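Local coordinates for translation initiation factor eIF2 assembly protein (Schizosaccharomyces pombe, PDB 4ZGP) that acts as an ATP-dependent folding chaperone of ATP-grasp fold, binding the gamma subunit of eIF2 so that it can assemble with the alpha and beta subunits, at residues Cys223-Leu235 with Phe245-Ile257. Numbering follows the deposited sequence.
Sequences CYEKLISDLLKKL and FDVYIHKDRAWLI. With ADP (adenosine-5'-diphosphate), chain C.
The Phe245 ring packs against segment 223-235, where four aliphatic side chains, Ile228, Leu231, Leu232 and Leu235, gather round it. CB points toward the helix, and chi1 of 67° sets CG between the backbone N and the carbonyl carbon. Leu235 CD1 sits over the centre of one face, 3.9 Å from the centroid in a CH-pi contact, so CG, CD1 and CD2 all lie beneath this one methyl. Farther out, CE1 meets Leu232 CD1, CE2 meets Leu231 CD2 at 4.1 Å, and the tip, CZ, abuts Ile228 CG2 at 3.8 Å. Cutting Phe245 back to an alanine is likely to open a gap among these four aliphatic chains and to leave Leu235 CD1 without its aromatic face. Branched residues suit the neighbouring positions: Leu231 CD2 meets Val247 CG1, while Ile249 spreads CG2 to Leu227 CD1 and CD1 to Ile228 CG1. Small Ala254 lets the helix backbone come close, its CB 4.1 Å from Leu227 O. Tyr224 lays its ring edge against Ile249, and a water joins its OH to Ile249 O. No direct hydrogen bond crosses the interface, so apolar packing fastens the helix to one side of the beta-hairpin; from the other, Asp246, salt-bridged to Arg195 and Arg209, approaches the ADP phosphates.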
ATOM      1  N   CYS A 223      21.372   2.330  11.171  1.00 30.52           N
ATOM      2  CA  CYS A 223      21.260   1.081  10.424  1.00 29.57           C
ATOM      3  C   CYS A 223      19.979   1.097   9.578  1.00 31.82           C
ATOM      4  O   CYS A 223      20.023   0.797   8.380  1.00 28.41           O
ATOM      5  CB  CYS A 223      21.274  -0.116  11.378  1.00 32.68           C
ATOM      6  SG  CYS A 223      21.238  -1.724  10.565  1.00 47.00           S
ATOM      7  N   TYR A 224      18.854   1.471  10.187  1.00 28.73           N
ATOM      8  CA  TYR A 224      17.593   1.548   9.434  1.00 26.88           C
ATOM      9  C   TYR A 224      17.689   2.544   8.288  1.00 26.64           C
ATOM     10  O   TYR A 224      17.234   2.260   7.181  1.00 24.45           O
ATOM     11  CB  TYR A 224      16.416   1.927  10.348  1.00 24.98           C
ATOM     12  CG  TYR A 224      15.971   0.798  11.243  1.00 29.10           C
ATOM     13  CD1 TYR A 224      15.419  -0.354  10.703  1.00 29.60           C
ATOM     14  CD2 TYR A 224      16.091   0.878  12.627  1.00 32.52           C
ATOM     15  CE1 TYR A 224      15.011  -1.404  11.504  1.00 31.09           C
ATOM     16  CE2 TYR A 224      15.680  -0.174  13.440  1.00 33.39           C
ATOM     17  CZ  TYR A 224      15.141  -1.313  12.868  1.00 35.35           C
ATOM     18  OH  TYR A 224      14.726  -2.376  13.647  1.00 32.01           O
ATOM     19  N   GLU A 225      18.292   3.703   8.557  1.00 24.58           N
ATOM     20  CA  GLU A 225      18.424   4.737   7.551  1.00 29.30           C
ATOM     21  C   GLU A 225      19.220   4.236   6.352  1.00 29.03           C
ATOM     22  O   GLU A 225      18.832   4.466   5.204  1.00 25.26           O
ATOM     23  CB  GLU A 225      19.082   5.994   8.133  1.00 30.28           C
ATOM     24  CG  GLU A 225      19.278   7.087   7.092  1.00 28.34           C
ATOM     25  CD  GLU A 225      20.002   8.306   7.640  1.00 41.92           C
ATOM     26  OE1 GLU A 225      20.329   9.207   6.843  1.00 38.73           O
ATOM     27  OE2 GLU A 225      20.241   8.361   8.864  1.00 43.09           O
ATOM     28  N   LYS A 226      20.325   3.542   6.623  1.00 27.75           N
ATOM     29  CA  LYS A 226      21.176   3.031   5.546  1.00 29.44           C
ATOM     30  C   LYS A 226      20.425   2.008   4.704  1.00 24.54           C
ATOM     31  O   LYS A 226      20.516   2.028   3.487  1.00 24.92           O
ATOM     32  CB  LYS A 226      22.465   2.408   6.110  1.00 28.76           C
ATOM     33  CG  LYS A 226      23.308   1.672   5.087  1.00 31.82           C
ATOM     34  CD  LYS A 226      23.765   2.579   3.948  1.00 45.59           C
ATOM     35  CE  LYS A 226      24.949   1.974   3.184  1.00 52.96           C
ATOM     36  NZ  LYS A 226      24.761   0.525   2.875  1.00 52.21           N
ATOM     37  N   LEU A 227      19.687   1.117   5.349  1.00 22.69           N
ATOM     38  CA  LEU A 227      18.907   0.123   4.602  1.00 24.35           C
ATOM     39  C   LEU A 227      17.793   0.768   3.750  1.00 25.46           C
ATOM     40  O   LEU A 227      17.520   0.317   2.636  1.00 22.04           O
ATOM     41  CB  LEU A 227      18.296  -0.898   5.548  1.00 21.75           C
ATOM     42  CG  LEU A 227      19.300  -1.815   6.245  1.00 32.73           C
ATOM     43  CD1 LEU A 227      18.591  -2.724   7.241  1.00 33.08           C
ATOM     44  CD2 LEU A 227      20.098  -2.625   5.224  1.00 36.04           C
ATOM     45  N   ILE A 228      17.173   1.826   4.266  1.00 23.85           N
ATOM     46  CA  ILE A 228      16.130   2.546   3.515  1.00 24.40           C
ATOM     47  C   ILE A 228      16.741   3.291   2.329  1.00 22.56           C
ATOM     48  O   ILE A 228      16.184   3.277   1.231  1.00 22.59           O
ATOM     49  CB  ILE A 228      15.355   3.525   4.429  1.00 24.00           C
ATOM     50  CG1 ILE A 228      14.523   2.716   5.441  1.00 23.23           C
ATOM     51  CG2 ILE A 228      14.440   4.444   3.622  1.00 23.96           C
ATOM     52  CD1 ILE A 228      13.832   3.538   6.544  1.00 27.02           C
ATOM     53  N   SER A 229      17.871   3.952   2.567  1.00 23.31           N
ATOM     54  CA  SER A 229      18.632   4.652   1.528  0.54 25.49           C
ATOM     55  C   SER A 229      19.035   3.692   0.406  1.00 26.13           C
ATOM     56  O   SER A 229      18.912   3.986  -0.786  1.00 28.38           O
ATOM     57  CB  SER A 229      19.878   5.297   2.156  0.54 27.78           C
ATOM     58  OG  SER A 229      20.547   6.155   1.259  0.54 31.12           O
ATOM     59  N   ASP A 230      19.554   2.540   0.807  1.00 27.27           N
ATOM     60  CA  ASP A 230      19.962   1.524  -0.160  1.00 26.90           C
ATOM     61  C   ASP A 230      18.788   1.019  -0.988  1.00 26.77           C
ATOM     62  O   ASP A 230      18.922   0.809  -2.197  1.00 26.11           O
ATOM     63  CB  ASP A 230      20.625   0.348   0.547  1.00 27.78           C
ATOM     64  CG  ASP A 230      22.032   0.670   1.043  1.00 37.02           C
ATOM     65  OD1 ASP A 230      22.617   1.698   0.617  1.00 40.12           O
ATOM     66  OD2 ASP A 230      22.547  -0.117   1.862  1.00 39.86           O
ATOM     67  N   LEU A 231      17.640   0.812  -0.347  1.00 23.10           N
ATOM     68  CA  LEU A 231      16.451   0.384  -1.092  1.00 23.52           C
ATOM     69  C   LEU A 231      16.042   1.458  -2.114  1.00 24.57           C
ATOM     70  O   LEU A 231      15.736   1.143  -3.257  1.00 24.45           O
ATOM     71  CB  LEU A 231      15.283   0.069  -0.143  1.00 22.38           C
ATOM     72  CG  LEU A 231      13.959  -0.348  -0.778  1.00 24.98           C
ATOM     73  CD1 LEU A 231      14.185  -1.537  -1.696  1.00 25.80           C
ATOM     74  CD2 LEU A 231      12.916  -0.710   0.280  1.00 25.38           C
ATOM     75  N   LEU A 232      16.061   2.725  -1.709  1.00 21.44           N
ATOM     76  CA  LEU A 232      15.644   3.790  -2.612  1.00 24.29           C
ATOM     77  C   LEU A 232      16.510   3.802  -3.875  1.00 24.11           C
ATOM     78  O   LEU A 232      16.018   4.092  -4.960  1.00 23.92           O
ATOM     79  CB  LEU A 232      15.695   5.166  -1.918  1.00 22.52           C
ATOM     80  CG  LEU A 232      15.395   6.373  -2.828  1.00 25.48           C
ATOM     81  CD1 LEU A 232      13.997   6.340  -3.518  1.00 21.43           C
ATOM     82  CD2 LEU A 232      15.588   7.690  -2.044  1.00 28.34           C
ATOM     83  N   LYS A 233      17.792   3.463  -3.744  1.00 24.22           N
ATOM     84  CA  LYS A 233      18.653   3.384  -4.926  1.00 26.25           C
ATOM     85  C   LYS A 233      18.153   2.325  -5.892  1.00 27.75           C
ATOM     86  O   LYS A 233      18.352   2.427  -7.111  1.00 29.91           O
ATOM     87  CB  LYS A 233      20.098   3.072  -4.546  1.00 27.68           C
ATOM     88  CG  LYS A 233      20.803   4.195  -3.822  1.00 31.52           C
ATOM     89  CD  LYS A 233      22.185   3.731  -3.368  1.00 38.90           C
ATOM     90  CE  LYS A 233      22.950   4.853  -2.670  1.00 46.63           C
ATOM     91  NZ  LYS A 233      22.301   5.286  -1.395  1.00 49.73           N
ATOM     92  N   LYS A 234      17.502   1.308  -5.349  1.00 24.23           N
ATOM     93  CA  LYS A 234      16.970   0.231  -6.190  1.00 25.24           C
ATOM     94  C   LYS A 234      15.585   0.544  -6.772  1.00 24.40           C
ATOM     95  O   LYS A 234      15.031  -0.260  -7.530  1.00 26.17           O
ATOM     96  CB  LYS A 234      16.904  -1.071  -5.389  1.00 29.78           C
ATOM     97  CG  LYS A 234      18.281  -1.638  -5.057  1.00 30.34           C
ATOM     98  CD  LYS A 234      18.153  -2.837  -4.144  1.00 34.15           C
ATOM     99  CE  LYS A 234      19.478  -3.197  -3.523  1.00 43.68           C
ATOM    100  NZ  LYS A 234      19.258  -4.080  -2.348  1.00 44.88           N
ATOM    101  N   LEU A 235      15.032   1.706  -6.429  1.00 22.99           N
ATOM    102  CA  LEU A 235      13.709   2.118  -6.933  1.00 21.65           C
ATOM    103  C   LEU A 235      13.873   3.089  -8.109  1.00 21.45           C
ATOM    104  O   LEU A 235      12.955   3.850  -8.459  1.00 21.22           O
ATOM    105  CB  LEU A 235      12.874   2.761  -5.814  1.00 19.24           C
ATOM    106  CG  LEU A 235      12.635   1.887  -4.563  1.00 21.03           C
ATOM    107  CD1 LEU A 235      11.753   2.585  -3.536  1.00 22.47           C
ATOM    108  CD2 LEU A 235      12.020   0.510  -4.889  1.00 23.63           C
ATOM    109  N   PHE A 245       7.122   5.638  -0.124  1.00 17.83           N
ATOM    110  CA  PHE A 245       7.174   4.170  -0.136  1.00 18.27           C
ATOM    111  C   PHE A 245       7.196   3.632   1.282  1.00 21.21           C
ATOM    112  O   PHE A 245       7.745   4.266   2.175  1.00 21.67           O
ATOM    113  CB  PHE A 245       8.359   3.643  -0.992  1.00 15.13           C
ATOM    114  CG  PHE A 245       9.752   3.932  -0.467  1.00 20.36           C
ATOM    115  CD1 PHE A 245      10.390   5.125  -0.743  1.00 20.09           C
ATOM    116  CD2 PHE A 245      10.476   2.950   0.189  1.00 24.29           C
ATOM    117  CE1 PHE A 245      11.699   5.351  -0.306  1.00 21.49           C
ATOM    118  CE2 PHE A 245      11.783   3.167   0.627  1.00 24.80           C
ATOM    119  CZ  PHE A 245      12.393   4.364   0.392  1.00 22.85           C
ATOM    120  N   ASP A 246       6.519   2.495   1.500  1.00 19.29           N
ATOM    121  CA  ASP A 246       6.486   1.876   2.823  1.00 20.98           C
ATOM    122  C   ASP A 246       7.462   0.720   2.818  1.00 22.08           C
ATOM    123  O   ASP A 246       7.595   0.020   1.813  1.00 19.64           O
ATOM    124  CB  ASP A 246       5.078   1.379   3.195  1.00 19.92           C
ATOM    125  CG  ASP A 246       4.093   2.521   3.408  1.00 28.61           C
ATOM    126  OD1 ASP A 246       4.535   3.661   3.665  1.00 29.41           O
ATOM    127  OD2 ASP A 246       2.881   2.287   3.307  1.00 32.95           O
ATOM    128  N   VAL A 247       8.182   0.543   3.920  1.00 22.61           N
ATOM    129  CA  VAL A 247       9.185  -0.513   3.994  0.66 22.26           C
ATOM    130  C   VAL A 247       9.063  -1.293   5.285  1.00 24.94           C
ATOM    131  O   VAL A 247       8.694  -0.746   6.305  1.00 25.88           O
ATOM    132  CB  VAL A 247      10.603   0.041   3.907  0.66 25.90           C
ATOM    133  CG1 VAL A 247      10.821   0.596   2.570  0.66 23.73           C
ATOM    134  CG2 VAL A 247      10.837   1.103   4.976  0.66 20.75           C
ATOM    135  N   TYR A 248       9.358  -2.585   5.201  1.00 21.38           N
ATOM    136  CA  TYR A 248       9.411  -3.438   6.371  1.00 22.79           C
ATOM    137  C   TYR A 248      10.854  -3.910   6.513  1.00 21.28           C
ATOM    138  O   TYR A 248      11.424  -4.477   5.585  1.00 23.10           O
ATOM    139  CB  TYR A 248       8.463  -4.627   6.231  1.00 25.08           C
ATOM    140  CG  TYR A 248       8.563  -5.582   7.405  1.00 26.53           C
ATOM    141  CD1 TYR A 248       8.368  -5.136   8.702  1.00 26.47           C
ATOM    142  CD2 TYR A 248       8.826  -6.935   7.202  1.00 27.57           C
ATOM    143  CE1 TYR A 248       8.458  -6.018   9.792  1.00 28.50           C
ATOM    144  CE2 TYR A 248       8.902  -7.831   8.286  1.00 32.42           C
ATOM    145  CZ  TYR A 248       8.722  -7.362   9.573  1.00 29.76           C
ATOM    146  OH  TYR A 248       8.807  -8.238  10.650  1.00 26.48           O
ATOM    147  N   ILE A 249      11.461  -3.654   7.663  1.00 24.33           N
ATOM    148  CA  ILE A 249      12.869  -3.996   7.837  1.00 23.70           C
ATOM    149  C   ILE A 249      12.967  -5.052   8.911  1.00 27.83           C
ATOM    150  O   ILE A 249      12.521  -4.857  10.026  1.00 26.29           O
ATOM    151  CB  ILE A 249      13.721  -2.764   8.187  1.00 25.85           C
ATOM    152  CG1 ILE A 249      13.639  -1.757   7.035  1.00 30.00           C
ATOM    153  CG2 ILE A 249      15.187  -3.173   8.411  1.00 27.52           C
ATOM    154  CD1 ILE A 249      14.405  -0.447   7.256  1.00 28.92           C
ATOM    155  N   HIS A 250      13.526  -6.193   8.547  1.00 28.94           N
ATOM    156  CA  HIS A 250      13.529  -7.334   9.438  1.00 29.95           C
ATOM    157  C   HIS A 250      14.831  -8.090   9.225  1.00 28.50           C
ATOM    158  O   HIS A 250      15.179  -8.420   8.099  1.00 28.21           O
ATOM    159  CB  HIS A 250      12.317  -8.225   9.166  1.00 31.57           C
ATOM    160  CG  HIS A 250      12.231  -9.418  10.063  1.00 34.99           C
ATOM    161  ND1 HIS A 250      11.922  -9.321  11.403  1.00 42.20           N
ATOM    162  CD2 HIS A 250      12.392 -10.739   9.810  1.00 40.28           C
ATOM    163  CE1 HIS A 250      11.906 -10.530  11.939  1.00 41.94           C
ATOM    164  NE2 HIS A 250      12.193 -11.406  10.993  1.00 44.03           N
ATOM    165  N   LYS A 251      15.565  -8.328  10.309  1.00 34.57           N
ATOM    166  CA  LYS A 251      16.847  -9.033  10.222  1.00 34.03           C
ATOM    167  C   LYS A 251      17.757  -8.482   9.129  1.00 28.86           C
ATOM    168  O   LYS A 251      18.233  -9.236   8.274  1.00 32.76           O
ATOM    169  CB  LYS A 251      16.611 -10.523   9.981  1.00 39.34           C
ATOM    170  CG  LYS A 251      15.798 -11.215  11.048  1.00 38.46           C
ATOM    171  CD  LYS A 251      15.416 -12.618  10.570  1.00 51.10           C
ATOM    172  CE  LYS A 251      15.790 -13.693  11.572  1.00 50.54           C
ATOM    173  NZ  LYS A 251      17.161 -13.558  12.142  1.00 54.16           N
ATOM    174  N   ASP A 252      17.960  -7.163   9.147  1.00 29.25           N
ATOM    175  CA  ASP A 252      18.902  -6.461   8.273  1.00 32.25           C
ATOM    176  C   ASP A 252      18.527  -6.533   6.799  1.00 32.41           C
ATOM    177  O   ASP A 252      19.380  -6.358   5.928  1.00 31.14           O
ATOM    178  CB  ASP A 252      20.328  -6.997   8.460  1.00 34.17           C
ATOM    179  CG  ASP A 252      20.951  -6.533   9.753  1.00 45.98           C
ATOM    180  OD1 ASP A 252      20.608  -5.417  10.211  1.00 45.30           O
ATOM    181  OD2 ASP A 252      21.785  -7.281  10.311  1.00 52.20           O
ATOM    182  N   ARG A 253      17.251  -6.785   6.533  1.00 27.58           N
ATOM    183  CA  ARG A 253      16.743  -6.838   5.173  1.00 24.65           C
ATOM    184  C   ARG A 253      15.519  -5.944   5.042  1.00 31.30           C
ATOM    185  O   ARG A 253      14.560  -6.067   5.816  1.00 27.86           O
ATOM    186  CB  ARG A 253      16.383  -8.269   4.784  1.00 28.57           C
ATOM    187  CG  ARG A 253      15.913  -8.414   3.349  1.00 37.51           C
ATOM    188  CD  ARG A 253      15.810  -9.884   2.961  1.00 46.04           C
ATOM    189  NE  ARG A 253      15.436 -10.051   1.561  1.00 49.99           N
ATOM    190  CZ  ARG A 253      15.298 -11.227   0.957  1.00 50.94           C
ATOM    191  NH1 ARG A 253      15.503 -12.356   1.632  1.00 51.78           N
ATOM    192  NH2 ARG A 253      14.954 -11.275  -0.323  1.00 50.61           N
ATOM    193  N   ALA A 254      15.549  -5.065   4.049  1.00 29.26           N
ATOM    194  CA  ALA A 254      14.443  -4.154   3.807  1.00 27.55           C
ATOM    195  C   ALA A 254      13.548  -4.736   2.723  1.00 31.91           C
ATOM    196  O   ALA A 254      14.030  -5.253   1.709  1.00 33.82           O
ATOM    197  CB  ALA A 254      14.963  -2.770   3.412  1.00 27.96           C
ATOM    198  N   TRP A 255      12.245  -4.708   2.974  1.00 22.65           N
ATOM    199  CA  TRP A 255      11.262  -5.145   2.007  1.00 21.60           C
ATOM    200  C   TRP A 255      10.397  -3.975   1.606  1.00 23.93           C
ATOM    201  O   TRP A 255       9.837  -3.314   2.466  1.00 23.23           O
ATOM    202  CB  TRP A 255      10.361  -6.225   2.595  1.00 23.10           C
ATOM    203  CG  TRP A 255      11.093  -7.431   2.999  1.00 33.09           C
ATOM    204  CD1 TRP A 255      11.771  -7.632   4.171  1.00 33.74           C
ATOM    205  CD2 TRP A 255      11.232  -8.627   2.236  1.00 34.12           C
ATOM    206  NE1 TRP A 255      12.339  -8.883   4.174  1.00 33.47           N
ATOM    207  CE2 TRP A 255      12.010  -9.522   3.005  1.00 39.16           C
ATOM    208  CE3 TRP A 255      10.767  -9.035   0.977  1.00 34.36           C
ATOM    209  CZ2 TRP A 255      12.339 -10.804   2.552  1.00 41.04           C
ATOM    210  CZ3 TRP A 255      11.090 -10.310   0.533  1.00 41.06           C
ATOM    211  CH2 TRP A 255      11.873 -11.178   1.318  1.00 40.16           C
ATOM    212  N   LEU A 256      10.242  -3.753   0.309  1.00 19.89           N
ATOM    213  CA  LEU A 256       9.272  -2.762  -0.160  1.00 18.53           C
ATOM    214  C   LEU A 256       7.848  -3.252   0.071  1.00 25.17           C
ATOM    215  O   LEU A 256       7.500  -4.341  -0.352  1.00 23.29           O
ATOM    216  CB  LEU A 256       9.504  -2.476  -1.652  1.00 19.58           C
ATOM    217  CG  LEU A 256       8.512  -1.521  -2.312  1.00 19.54           C
ATOM    218  CD1 LEU A 256       8.717  -0.088  -1.786  1.00 17.83           C
ATOM    219  CD2 LEU A 256       8.696  -1.544  -3.833  1.00 18.59           C
ATOM    220  N   ILE A 257       7.007  -2.459   0.726  1.00 18.54           N
ATOM    221  CA  ILE A 257       5.643  -2.902   1.010  1.00 22.18           C
ATOM    222  C   ILE A 257       4.609  -2.196   0.138  1.00 26.08           C
ATOM    223  O   ILE A 257       3.646  -2.808  -0.321  1.00 20.38           O
ATOM    224  CB  ILE A 257       5.298  -2.694   2.510  1.00 21.55           C
ATOM    225  CG1 ILE A 257       6.264  -3.505   3.380  1.00 24.88           C
ATOM    226  CG2 ILE A 257       3.846  -3.053   2.808  1.00 23.08           C
ATOM    227  CD1 ILE A 257       6.185  -5.025   3.137  1.00 23.69           C
TER
HETATM  228  PB  ADP C 301      -1.179   0.908   2.850  0.69 45.51           P
HETATM  229  O1B ADP C 301       0.058   1.413   2.123  0.69 40.65           O
HETATM  230  O2B ADP C 301      -2.475   1.146   2.096  0.69 37.78           O
HETATM  231  O3B ADP C 301      -1.141   1.285   4.316  0.69 37.41           O
HETATM  232  PA  ADP C 301       0.173  -1.648   3.028  0.69 35.58           P
HETATM  233  O1A ADP C 301       1.385  -0.758   3.156  0.69 42.32           O
HETATM  234  O2A ADP C 301       0.085  -2.766   2.003  0.69 36.30           O
HETATM  235  O3A ADP C 301      -1.130  -0.717   2.811  0.69 44.21           O
HETATM  236  O5' ADP C 301      -0.061  -2.305   4.474  0.69 44.51           O
HETATM  237  C5' ADP C 301      -1.067  -1.847   5.377  0.69 38.19           C
HETATM  238  C4' ADP C 301      -0.763  -2.553   6.687  0.69 41.03           C
HETATM  239  O4' ADP C 301      -1.158  -3.922   6.587  0.69 37.77           O
HETATM  240  C3' ADP C 301       0.734  -2.555   6.956  0.69 38.87           C
HETATM  241  O3' ADP C 301       1.090  -1.538   7.897  0.69 41.30           O
HETATM  242  C2' ADP C 301       1.039  -3.938   7.491  0.69 41.25           C
HETATM  243  O2' ADP C 301       1.146  -3.927   8.917  0.69 45.64           O
HETATM  244  C1' ADP C 301      -0.144  -4.797   7.093  0.69 36.94           C
HETATM  245  N9  ADP C 301       0.305  -5.698   6.003  0.69 36.80           N
HETATM  246  C8  ADP C 301       0.474  -5.335   4.713  0.69 36.24           C
HETATM  247  N7  ADP C 301       0.896  -6.391   3.965  0.69 39.00           N
HETATM  248  C5  ADP C 301       1.002  -7.459   4.789  0.69 34.50           C
HETATM  249  C6  ADP C 301       1.386  -8.882   4.639  0.69 34.40           C
HETATM  250  N6  ADP C 301       1.748  -9.355   3.418  0.69 32.35           N
HETATM  251  N1  ADP C 301       1.362  -9.671   5.746  0.69 28.14           N
HETATM  252  C2  ADP C 301       0.987  -9.174   6.946  0.69 35.16           C
HETATM  253  N3  ADP C 301       0.625  -7.891   7.155  0.69 37.18           N
HETATM  254  C4  ADP C 301       0.610  -6.997   6.130  0.69 39.63           C
HETATM  255  O   HOH W   1      14.257  -4.769  12.294  1.00 31.05           O